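UDP-glucose:anthocyanidin 3-O-glucosyltransferase (Clitoria ternatea, PDB 4REN) is a plant glycosyltransferase of the GT-B fold, in which two Rossmann-like domains face each other across a deep cleft. Local coordinates at residues P136-S141 with Q368-R373; H17-L22 with A47-K52; L142-N147 with A162-L167. One frame throughout, in Å; residues are numbered along the deposited sequence.

Interaction 1 of 3, residues P136-S141 with Q368-R373. With P5M (2-(3,4-dihydroxy-5-methoxyphenyl)-3,5,7-trihydroxychromenium), chain B.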
# COMPACT_ATOMS: atom_id res chain seq x y z
N PRO A 136 -2.80 0.50 5.79
CA PRO A 136 -2.82 0.28 4.34
C PRO A 136 -1.48 -0.22 3.82
O PRO A 136 -1.27 -0.22 2.60
CB PRO A 136 -3.08 1.69 3.80
CG PRO A 136 -2.37 2.57 4.77
CD PRO A 136 -2.51 1.91 6.12
N ASN A 137 -0.60 -0.65 4.71
CA ASN A 137 0.73 -1.11 4.30
C ASN A 137 0.78 -2.62 4.12
O ASN A 137 -0.25 -3.29 4.19
CB ASN A 137 1.77 -0.67 5.33
CG ASN A 137 1.61 0.77 5.76
OD1 ASN A 137 1.59 1.09 6.95
ND2 ASN A 137 1.49 1.67 4.78
N VAL A 138 1.97 -3.15 3.86
CA VAL A 138 2.17 -4.60 3.84
C VAL A 138 1.81 -5.13 5.23
O VAL A 138 2.44 -4.76 6.22
CB VAL A 138 3.62 -4.98 3.48
CG1 VAL A 138 3.85 -6.47 3.66
CG2 VAL A 138 3.93 -4.56 2.06
N SER A 139 0.79 -5.98 5.28
CA SER A 139 0.23 -6.44 6.56
C SER A 139 1.25 -7.16 7.43
O SER A 139 1.32 -6.94 8.63
CB SER A 139 -0.98 -7.34 6.32
OG SER A 139 -0.63 -8.52 5.62
N CYS A 140 2.05 -8.03 6.81
CA CYS A 140 3.01 -8.85 7.53
C CYS A 140 4.09 -8.05 8.26
O CYS A 140 4.78 -8.58 9.13
CB CYS A 140 3.66 -9.86 6.59
SG CYS A 140 2.50 -10.95 5.73
N SER A 141 4.24 -6.78 7.89
CA SER A 141 5.28 -5.94 8.47
C SER A 141 4.89 -5.36 9.83
O SER A 141 5.71 -4.71 10.48
CB SER A 141 5.68 -4.82 7.51
OG SER A 141 4.59 -3.96 7.25
N GLN A 368 8.58 -2.81 1.27
CA GLN A 368 8.56 -3.46 -0.04
C GLN A 368 9.40 -4.74 -0.07
O GLN A 368 9.13 -5.64 -0.86
CB GLN A 368 9.06 -2.49 -1.12
CG GLN A 368 8.15 -1.29 -1.36
CD GLN A 368 8.75 -0.29 -2.33
OE1 GLN A 368 9.89 -0.45 -2.78
NE2 GLN A 368 7.99 0.75 -2.66
N GLY A 369 10.41 -4.80 0.79
CA GLY A 369 11.24 -5.99 0.92
C GLY A 369 10.52 -7.08 1.69
O GLY A 369 10.74 -8.27 1.45
N ILE A 370 9.67 -6.67 2.63
CA ILE A 370 8.84 -7.62 3.36
C ILE A 370 7.82 -8.22 2.40
O ILE A 370 7.56 -9.43 2.44
CB ILE A 370 8.11 -6.94 4.53
CG1 ILE A 370 9.09 -6.14 5.40
CG2 ILE A 370 7.35 -7.96 5.36
CD1 ILE A 370 10.14 -7.00 6.08
N ALA A 371 7.26 -7.38 1.54
CA ALA A 371 6.32 -7.84 0.52
C ALA A 371 7.00 -8.81 -0.45
O ALA A 371 6.45 -9.86 -0.77
CB ALA A 371 5.76 -6.66 -0.24
N ALA A 372 8.18 -8.44 -0.92
CA ALA A 372 8.92 -9.24 -1.88
C ALA A 372 9.24 -10.64 -1.35
O ALA A 372 9.09 -11.63 -2.06
CB ALA A 372 10.20 -8.53 -2.29
N ARG A 373 9.68 -10.71 -0.09
CA ARG A 373 9.99 -11.98 0.54
C ARG A 373 8.77 -12.89 0.61
O ARG A 373 8.85 -14.08 0.29
CB ARG A 373 10.56 -11.76 1.94
CG ARG A 373 11.02 -13.04 2.62
CD ARG A 373 12.10 -13.73 1.80
NE ARG A 373 13.28 -12.89 1.66
CZ ARG A 373 14.29 -13.15 0.83
NH1 ARG A 373 14.25 -14.22 0.06
NH2 ARG A 373 15.33 -12.33 0.77
O30 P5M B . 5.16 0.46 5.73
C2 P5M B . 6.22 1.29 5.54
C3 P5M B . 6.10 2.50 4.69
C9 P5M B . 4.92 2.85 4.06
C10 P5M B . 4.87 4.01 3.29
O27 P5M B . 3.69 4.33 2.68
C1 P5M B . 7.44 1.01 6.13
C6 P5M B . 8.55 1.84 5.95
O29 P5M B . 9.72 1.52 6.56
C5 P5M B . 8.48 2.99 5.17
C4 P5M B . 7.30 3.36 4.53
O12 P5M B . 7.25 4.49 3.77
C11 P5M B . 6.09 4.85 3.14
C14 P5M B . 6.15 6.11 2.33
C15 P5M B . 7.41 6.64 2.11
C16 P5M B . 7.60 7.81 1.38
O22 P5M B . 8.86 8.30 1.19
C19 P5M B . 5.01 6.74 1.82
C18 P5M B . 5.10 7.91 1.07
O21 P5M B . 3.97 8.51 0.58
C23 P5M B . 3.12 7.80 -0.31
C17 P5M B . 6.43 8.51 0.82
O24 P5M B . 6.58 9.66 0.10
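V138 turns CG1 anti to its backbone N (chi1 172°), which spreads its two methyls along the helix 368-378. I370 sets its CG2 branch anti to the backbone N as well and meets V138 with it. V138 CG2 rests on A371 CB at 3.6 Å. V138 CG1 lies by A371 N and 4.2 Å from I370 CG2, and the side chains of V138 and I370 cross at a slant. I370 CG2 also reaches the 3-10 segment 139-141, with S141 CB at 4.2 Å and C140 CB at 4.3 Å. One methyl therefore touches three residues of 136-141.

The shape of that turn is held from within. V138 O accepts from both S141 N and S141 OG. The hydroxyl lies 2.5 Å from V138 O, in the carbonyl plane. W135 NE1 is a further donor to this oxygen, and D367, just before the helix, accepts from V138 N. The N137 side chain lies beside P5M, with CG 3.6 Å from O30.

The loop follows strand 131-135 of one sheet, while the helix belongs to the other, so the contact spans the two domains. No hydrogen bond links the two segments. Their buried meeting is apolar and rests on the fit of methyl groups, with the directional bonding left to D367, W135 and the turn itself.

Interaction 2 of 3, residues H17-L22 with A47-K52. With P5M (2-(3,4-dihydroxy-5-methoxyphenyl)-3,5,7-trihydroxychromenium), chain B.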
# COMPACT_ATOMS: atom_id res chain seq x y z
N HIS A 17 -1.73 6.52 0.47
CA HIS A 17 -2.40 6.35 1.76
C HIS A 17 -3.81 6.94 1.76
O HIS A 17 -4.55 6.78 2.73
CB HIS A 17 -1.57 6.99 2.87
CG HIS A 17 -0.35 6.22 3.25
ND1 HIS A 17 -0.27 5.47 4.40
CD2 HIS A 17 0.85 6.10 2.63
CE1 HIS A 17 0.93 4.91 4.48
NE2 HIS A 17 1.63 5.27 3.42
N LEU A 18 -4.17 7.62 0.68
CA LEU A 18 -5.45 8.34 0.62
C LEU A 18 -6.64 7.53 0.07
O LEU A 18 -7.69 7.48 0.71
CB LEU A 18 -5.29 9.68 -0.10
CG LEU A 18 -4.50 10.76 0.65
CD1 LEU A 18 -4.07 11.87 -0.30
CD2 LEU A 18 -5.34 11.32 1.78
N PRO A 19 -6.49 6.90 -1.12
CA PRO A 19 -7.62 6.08 -1.59
C PRO A 19 -8.07 4.93 -0.67
O PRO A 19 -9.28 4.77 -0.51
CB PRO A 19 -7.11 5.53 -2.93
CG PRO A 19 -6.12 6.53 -3.39
CD PRO A 19 -5.43 6.99 -2.14
N PRO A 20 -7.14 4.17 -0.06
CA PRO A 20 -7.63 3.04 0.74
C PRO A 20 -8.41 3.46 1.99
O PRO A 20 -9.24 2.68 2.45
CB PRO A 20 -6.34 2.32 1.17
CG PRO A 20 -5.31 2.77 0.21
CD PRO A 20 -5.66 4.19 -0.09
N LEU A 21 -8.15 4.65 2.53
CA LEU A 21 -8.87 5.10 3.71
C LEU A 21 -10.23 5.72 3.36
O LEU A 21 -11.21 5.50 4.07
CB LEU A 21 -8.03 6.08 4.54
CG LEU A 21 -8.68 6.53 5.85
CD1 LEU A 21 -9.14 5.32 6.65
CD2 LEU A 21 -7.71 7.34 6.66
N LEU A 22 -10.27 6.50 2.29
CA LEU A 22 -11.54 7.03 1.79
C LEU A 22 -12.46 5.87 1.41
O LEU A 22 -13.68 5.93 1.61
CB LEU A 22 -11.32 7.95 0.59
CG LEU A 22 -12.58 8.47 -0.11
CD1 LEU A 22 -13.46 9.20 0.87
CD2 LEU A 22 -12.22 9.37 -1.28
N ALA A 47 -7.43 18.01 -2.42
CA ALA A 47 -7.48 18.30 -3.84
C ALA A 47 -7.23 17.02 -4.64
O ALA A 47 -7.69 16.89 -5.77
CB ALA A 47 -6.46 19.36 -4.21
N PHE A 48 -6.51 16.09 -4.02
CA PHE A 48 -6.18 14.83 -4.67
C PHE A 48 -7.37 13.87 -4.72
O PHE A 48 -7.61 13.23 -5.74
CB PHE A 48 -5.00 14.16 -3.95
CG PHE A 48 -4.55 12.88 -4.58
CD1 PHE A 48 -3.89 12.89 -5.80
CD2 PHE A 48 -4.78 11.67 -3.95
CE1 PHE A 48 -3.47 11.71 -6.38
CE2 PHE A 48 -4.36 10.48 -4.53
CZ PHE A 48 -3.70 10.50 -5.74
N LEU A 49 -8.11 13.79 -3.61
CA LEU A 49 -9.23 12.85 -3.51
C LEU A 49 -10.55 13.42 -4.02
O LEU A 49 -11.22 12.79 -4.84
CB LEU A 49 -9.41 12.41 -2.05
CG LEU A 49 -8.45 11.37 -1.47
CD1 LEU A 49 -8.83 11.05 -0.03
CD2 LEU A 49 -8.44 10.11 -2.31
N PHE A 50 -10.91 14.60 -3.54
CA PHE A 50 -12.29 15.08 -3.66
C PHE A 50 -12.55 16.07 -4.79
O PHE A 50 -13.66 16.61 -4.89
CB PHE A 50 -12.74 15.67 -2.32
CG PHE A 50 -12.52 14.75 -1.15
CD1 PHE A 50 -13.34 13.66 -0.94
CD2 PHE A 50 -11.48 14.99 -0.26
CE1 PHE A 50 -13.14 12.82 0.14
CE2 PHE A 50 -11.27 14.15 0.82
CZ PHE A 50 -12.10 13.06 1.02
N THR A 51 -11.56 16.31 -5.64
CA THR A 51 -11.73 17.23 -6.76
C THR A 51 -12.80 16.74 -7.74
O THR A 51 -13.83 17.40 -7.92
CB THR A 51 -10.41 17.47 -7.53
OG1 THR A 51 -9.51 18.22 -6.71
CG2 THR A 51 -10.67 18.23 -8.82
N LYS A 52 -12.56 15.59 -8.35
CA LYS A 52 -13.51 15.02 -9.30
C LYS A 52 -14.71 14.43 -8.58
O LYS A 52 -15.86 14.68 -8.95
CB LYS A 52 -12.84 13.93 -10.13
CG LYS A 52 -11.41 14.24 -10.56
CD LYS A 52 -10.85 13.11 -11.42
CE LYS A 52 -9.40 13.39 -11.81
NZ LYS A 52 -8.89 12.38 -12.79
O30 P5M B . 5.16 0.46 5.73
C2 P5M B . 6.22 1.29 5.54
C3 P5M B . 6.10 2.50 4.69
C9 P5M B . 4.92 2.85 4.06
C10 P5M B . 4.87 4.01 3.29
O27 P5M B . 3.69 4.33 2.68
C1 P5M B . 7.44 1.01 6.13
C6 P5M B . 8.55 1.84 5.95
O29 P5M B . 9.72 1.52 6.56
C5 P5M B . 8.48 2.99 5.17
C4 P5M B . 7.30 3.36 4.53
O12 P5M B . 7.25 4.49 3.77
C11 P5M B . 6.09 4.85 3.14
C14 P5M B . 6.15 6.11 2.33
C15 P5M B . 7.41 6.64 2.11
C16 P5M B . 7.60 7.81 1.38
O22 P5M B . 8.86 8.30 1.19
C19 P5M B . 5.01 6.74 1.82
C18 P5M B . 5.10 7.91 1.07
O21 P5M B . 3.97 8.51 0.58
C23 P5M B . 3.12 7.80 -0.31
C17 P5M B . 6.43 8.51 0.82
O24 P5M B . 6.58 9.66 0.10
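L49, at the end of helix 43-49, meets L18 and L22, and its isobutyl group is the centre of the contact. L49 CD1 lies 3.8 Å from L18 CB. The same methyl meets L22 CD2 at 4.0 Å, where the two leucines reach toward each other tip to tip. L49 CD2 lies over the start of the P19 ring, 3.9 Å from P19 N.

F48 and F50, either side of L49 in sequence, each bring a ring to the contact. With F48 CG trans to the main-chain nitrogen (chi1 -178°), the F48 ring comes to L18 and P19. F48 CD2 is 3.7 Å from L18 CD1, and P19 CD sits at the edge of the ring. F50 approaches L22 from the opposite direction, with CE1 3.7 Å from L22 CD1. One face of the F50 ring is covered by CB of L49, and F39 meets the ring edge-to-face.

On the ligand side, H17 hydrogen-bonds through NE2 to O27 of P5M, which lies at the edge of the imidazole. The modelled length is very short and therefore doubtful. D114 OD1 bonds to H17 ND1 and so helps fix the rotation of the ring, and F12 packs on it edge-to-face.

Helix 19-31 joins the adjacent parallel strands 6-10 and 36-42 as a beta-alpha-beta crossover. P20 and L21 touch F134 of strand 131-135, while L18, P19 and L22 pack on the end of helix 43-49 and on F50 just after it.

Interaction 3 of 3, residues L142-N147 with A162-L167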
# COMPACT_ATOMS: atom_id res chain seq x y z
N LEU A 142 3.65 -5.59 10.25
CA LEU A 142 3.20 -5.15 11.57
C LEU A 142 4.02 -5.78 12.68
O LEU A 142 4.25 -5.17 13.73
CB LEU A 142 1.72 -5.49 11.77
CG LEU A 142 0.66 -4.56 11.18
CD1 LEU A 142 -0.72 -5.19 11.30
CD2 LEU A 142 0.69 -3.23 11.88
N SER A 143 4.47 -7.01 12.45
CA SER A 143 5.18 -7.78 13.45
C SER A 143 6.57 -7.22 13.77
O SER A 143 7.11 -7.45 14.85
CB SER A 143 5.30 -9.24 13.00
OG SER A 143 5.81 -10.06 14.03
N LEU A 144 7.13 -6.47 12.82
CA LEU A 144 8.48 -5.93 12.96
C LEU A 144 8.58 -4.91 14.09
O LEU A 144 9.61 -4.80 14.77
CB LEU A 144 8.93 -5.28 11.65
CG LEU A 144 8.99 -6.15 10.40
CD1 LEU A 144 9.27 -5.30 9.18
CD2 LEU A 144 10.04 -7.24 10.55
N TYR A 145 7.50 -4.16 14.30
CA TYR A 145 7.52 -3.02 15.21
C TYR A 145 7.45 -3.41 16.68
O TYR A 145 7.56 -2.56 17.56
CB TYR A 145 6.40 -2.05 14.83
CG TYR A 145 6.52 -1.55 13.41
CD1 TYR A 145 7.44 -0.56 13.09
CD2 TYR A 145 5.75 -2.09 12.40
CE1 TYR A 145 7.57 -0.11 11.80
CE2 TYR A 145 5.88 -1.64 11.10
CZ TYR A 145 6.79 -0.65 10.81
OH TYR A 145 6.93 -0.20 9.52
N PHE A 146 7.29 -4.70 16.94
CA PHE A 146 7.25 -5.21 18.31
C PHE A 146 8.55 -5.93 18.65
O PHE A 146 8.69 -6.51 19.73
CB PHE A 146 6.05 -6.14 18.49
CG PHE A 146 4.73 -5.45 18.34
CD1 PHE A 146 4.05 -4.97 19.45
CD2 PHE A 146 4.16 -5.27 17.08
CE1 PHE A 146 2.83 -4.33 19.31
CE2 PHE A 146 2.94 -4.63 16.94
CZ PHE A 146 2.28 -4.16 18.06
N ASN A 147 9.51 -5.89 17.73
CA ASN A 147 10.80 -6.55 17.91
C ASN A 147 11.95 -5.73 17.33
O ASN A 147 12.90 -6.29 16.78
CB ASN A 147 10.78 -7.94 17.27
CG ASN A 147 9.60 -8.78 17.74
OD1 ASN A 147 9.67 -9.47 18.75
ND2 ASN A 147 8.50 -8.71 16.99
N ALA A 162 20.34 -14.00 7.14
CA ALA A 162 19.90 -14.66 8.37
C ALA A 162 18.40 -14.48 8.56
O ALA A 162 17.87 -13.38 8.39
CB ALA A 162 20.66 -14.13 9.56
N THR A 163 17.72 -15.56 8.92
CA THR A 163 16.27 -15.55 9.07
C THR A 163 15.83 -14.99 10.42
O THR A 163 16.53 -15.15 11.42
CB THR A 163 15.67 -16.95 8.87
OG1 THR A 163 16.33 -17.89 9.73
CG2 THR A 163 15.83 -17.39 7.43
N LEU A 164 14.67 -14.35 10.43
CA LEU A 164 14.11 -13.79 11.65
C LEU A 164 13.13 -14.79 12.27
O LEU A 164 11.91 -14.59 12.21
CB LEU A 164 13.39 -12.46 11.35
CG LEU A 164 14.10 -11.52 10.37
CD1 LEU A 164 13.24 -10.31 10.04
CD2 LEU A 164 15.45 -11.09 10.91
N ASP A 165 13.67 -15.85 12.86
CA ASP A 165 12.85 -16.94 13.38
C ASP A 165 12.05 -16.55 14.62
O ASP A 165 11.14 -17.27 15.04
CB ASP A 165 13.72 -18.17 13.67
CG ASP A 165 14.41 -18.70 12.43
OD1 ASP A 165 15.49 -18.19 12.08
OD2 ASP A 165 13.88 -19.65 11.81
N PHE A 166 12.39 -15.40 15.20
CA PHE A 166 11.69 -14.89 16.38
C PHE A 166 10.37 -14.22 15.99
O PHE A 166 9.63 -13.74 16.85
CB PHE A 166 12.57 -13.92 17.16
CG PHE A 166 13.07 -12.76 16.35
CD1 PHE A 166 12.34 -11.58 16.29
CD2 PHE A 166 14.27 -12.84 15.66
CE1 PHE A 166 12.79 -10.51 15.55
CE2 PHE A 166 14.73 -11.76 14.92
CZ PHE A 166 13.99 -10.60 14.86
N LEU A 167 10.08 -14.20 14.69
CA LEU A 167 8.82 -13.66 14.19
C LEU A 167 7.89 -14.80 13.79
O LEU A 167 8.07 -15.41 12.74
CB LEU A 167 9.07 -12.74 12.99
CG LEU A 167 9.89 -11.48 13.25
CD1 LEU A 167 10.10 -10.68 11.97
CD2 LEU A 167 9.24 -10.62 14.31
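L167 and L144 meet in the close-packed, buried half of this contact. L167 CD1 touches L144 CD2 at 3.7 Å, and the two side chains cross at about a right angle. The other methyl, L167 CD2, meets polar atoms instead. It lies 3.5 Å from S143 OG and 3.4 Å from N147 ND2. The S143 side chain is extended, OG pointing opposite the amide nitrogen of its own residue (chi1 -172°), and this brings the hydroxyl up to the methyl.

The amide that L167 packs against is well held. N147 ND2 donates to S143 O at 2.8 Å. The acceptor lies in the amide plane. The N-H...O angle is 138°, so the bond is bent, although S143 O is met nearly along its C=O direction. ND2 is also bonded to the hydroxyl of Y225 on helix 220-229. Two bonds at ND2 help fix the rotation of the amide, and neither partner comes from 162-167.

The side nearer to solvent is made by F166 and N147. Both are partly exposed, yet they are in close touch. F166 passes N147 in the opposite direction, and N147 CB meets the ring at its edge, 3.7 Å from F166 CE1. The amide and ring planes are 57° apart. The loose spot is L164, which is buried but only grazes L144, CD1 to CD2 at 4.5 Å. L164 also touches K154.

L164 to L167 form a type I beta turn, closed by L167 N bonding to L164 O. The 3-10 segment 144-146 leads to N147, the N-cap position of helix 148-157. The type I turn after that helix thus packs on the 3-10 segment and N-cap residue before it, in the domain built on the seven-stranded parallel sheet.

Interactions 1 and 2 share the ligand P5M. Their centres are 22 Å apart, yet they touch beside it, where N137 ND2 lies 3.3 Å from H17 CE1. D181 and P78 add further hydrogen bonds to P5M. Segment 142-147 follows directly on 136-141, and both segments of interaction 3 lie between those of interaction 1 in sequence. Their centres are 12 Å apart. I370 CD1 packs on L144 CD1 at 3.6 Å, so the one isoleucine bridges both. Y145, in 142-147, also touches P5M. Interactions 2 and 3 lie on opposite sides of the chain's centre, 32 Å between centres, and do not touch. Only interaction 1 of the three joins the two domains.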